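Local coordinates for esterase (Staphylococcus aureus subsp. aureus USA300_TCH1516, PDB 3D7R), which probably hydrolyses ester bonds, as an esterase-like enzyme of the alpha/beta hydrolase fold whose natural substrate is not established, at residues N237-P240 / K244-S247. Residues are numbered along the deposited sequence; the frame is centred on the assembly and turned at random.
With DMS (dimethyl sulfoxide), chain M.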
loop_
_atom_site.group_PDB
_atom_site.type_symbol
_atom_site.label_atom_id
_atom_site.label_comp_id
_atom_site.label_asym_id
_atom_site.label_seq_id
_atom_site.Cartn_x
_atom_site.Cartn_y
_atom_site.Cartn_z
ATOM N N ASN A 237 -6.093 16.908 6.357
ATOM C CA ASN A 237 -5.933 18.093 7.220
ATOM C C ASN A 237 -6.182 19.408 6.476
ATOM O O ASN A 237 -5.436 20.368 6.634
ATOM C CB ASN A 237 -4.553 18.083 7.918
ATOM C CG ASN A 237 -4.501 18.988 9.142
ATOM O OD1 ASN A 237 -5.470 19.095 9.891
ATOM N ND2 ASN A 237 -3.364 19.643 9.350
ATOM N N GLY A 238 -7.238 19.451 5.669
ATOM C CA GLY A 238 -7.597 20.689 4.979
ATOM C C GLY A 238 -7.316 20.677 3.483
ATOM O O GLY A 238 -7.829 21.524 2.764
ATOM N N LEU A 239 -6.487 19.747 3.013
ATOM C CA LEU A 239 -6.263 19.582 1.569
ATOM C C LEU A 239 -7.439 18.872 0.929
ATOM O O LEU A 239 -7.989 17.939 1.522
ATOM C CB LEU A 239 -4.982 18.791 1.267
ATOM C CG LEU A 239 -3.620 19.445 1.496
ATOM C CD1 LEU A 239 -2.539 18.407 1.237
ATOM C CD2 LEU A 239 -3.409 20.675 0.583
ATOM N N PRO A 240 -7.838 19.302 -0.287
ATOM C CA PRO A 240 -8.918 18.588 -0.996
ATOM C C PRO A 240 -8.504 17.150 -1.311
ATOM O O PRO A 240 -7.325 16.900 -1.625
ATOM C CB PRO A 240 -9.074 19.365 -2.302
ATOM C CG PRO A 240 -8.369 20.657 -2.102
ATOM C CD PRO A 240 -7.310 20.435 -1.066
ATOM N N LYS A 244 -3.287 15.816 -5.828
ATOM C CA LYS A 244 -2.532 14.702 -6.381
ATOM C C LYS A 244 -1.696 13.945 -5.343
ATOM O O LYS A 244 -1.361 12.784 -5.541
ATOM C CB LYS A 244 -1.648 15.183 -7.527
ATOM C CG LYS A 244 -0.525 16.177 -7.136
ATOM C CD LYS A 244 0.247 16.654 -8.386
ATOM C CE LYS A 244 1.498 17.431 -8.013
ATOM N NZ LYS A 244 1.137 18.765 -7.466
ATOM N N ARG A 245 -1.338 14.588 -4.234
ATOM C CA ARG A 245 -0.583 13.849 -3.215
ATOM C C ARG A 245 -1.466 12.831 -2.477
ATOM O O ARG A 245 -0.971 11.829 -1.944
ATOM C CB ARG A 245 0.083 14.805 -2.213
ATOM C CG ARG A 245 0.986 15.880 -2.835
ATOM C CD ARG A 245 1.219 17.007 -1.806
ATOM N NE ARG A 245 2.023 16.467 -0.731
ATOM C CZ ARG A 245 2.057 16.895 0.526
ATOM N NH1 ARG A 245 1.304 17.918 0.953
ATOM N NH2 ARG A 245 2.869 16.274 1.359
ATOM N N ILE A 246 -2.764 13.107 -2.448
ATOM C CA ILE A 246 -3.765 12.243 -1.797
ATOM C C ILE A 246 -4.351 11.223 -2.786
ATOM O O ILE A 246 -4.520 10.051 -2.453
ATOM C CB ILE A 246 -4.910 13.094 -1.213
ATOM C CG1 ILE A 246 -4.351 14.027 -0.126
ATOM C CG2 ILE A 246 -6.023 12.187 -0.646
ATOM C CD1 ILE A 246 -5.276 15.131 0.253
ATOM N N SER A 247 -4.652 11.693 -3.994
ATOM C CA SER A 247 -5.190 10.880 -5.067
ATOM C C SER A 247 -4.183 10.907 -6.222
ATOM O O SER A 247 -4.306 11.738 -7.122
ATOM C CB SER A 247 -6.543 11.445 -5.508
ATOM O OG SER A 247 -7.515 11.270 -4.490
HETATM S S DMS M . -1.384 20.380 6.073
HETATM O O DMS M . -1.566 19.177 7.403
HETATM C C1 DMS M . 0.219 21.217 6.258
HETATM C C2 DMS M . -1.146 19.560 4.478
#
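Leu239 and Ile246 face each other across the loop that runs from helix 225-236 to strand 259-264 of the alpha/beta hydrolase fold, with the backbones well separated: the closest pair of CA atoms, Pro240 and Ile246, is 8.2 Å apart. The 237-240 segment leaves the helix through Asn237 and Gly238, both positive in phi, a region glycine readily adopts; Leu239 and Pro240 are then extended. Residues 244-246 coil like a helix in their backbone angles without forming its hydrogen-bond pattern.

Side chains bridge the gap. CD1 of Ile246 lies 3.8 Å from Leu239 CB and 3.3 Å from Pro240 O, a close methyl-to-carbonyl approach. With Ile246 CB already directed at 237-240, the extended chi2 (165°) carries CD1 on to Leu239 and Pro240. Ile143 of helix 143-161 touches both Leu239 and Ile246, and Met232 and Ala236 of helix 225-236 touch Ile246. Further out, Leu239 CD1 stands 3.9 Å from Arg245 NH1, oblique to the guanidinium; the bend at chi3 (68°) helps carry that group round, and Asp144 takes its NH2 in a salt bridge.

A dimethyl sulfoxide, probably from the crystallisation liquor, rests against the same leucine, its C2 3.7 Å from Leu239 CD1, while its O accepts a nearly straight hydrogen bond from Asn237 ND2 (2.7 Å, 167°). With 159 Å² buried and no polar bond between the segments, they are joined mainly by van der Waals contact of methyl and methylene groups, partly against polar atoms, whereas the arginine's charge is answered from helix 143-161.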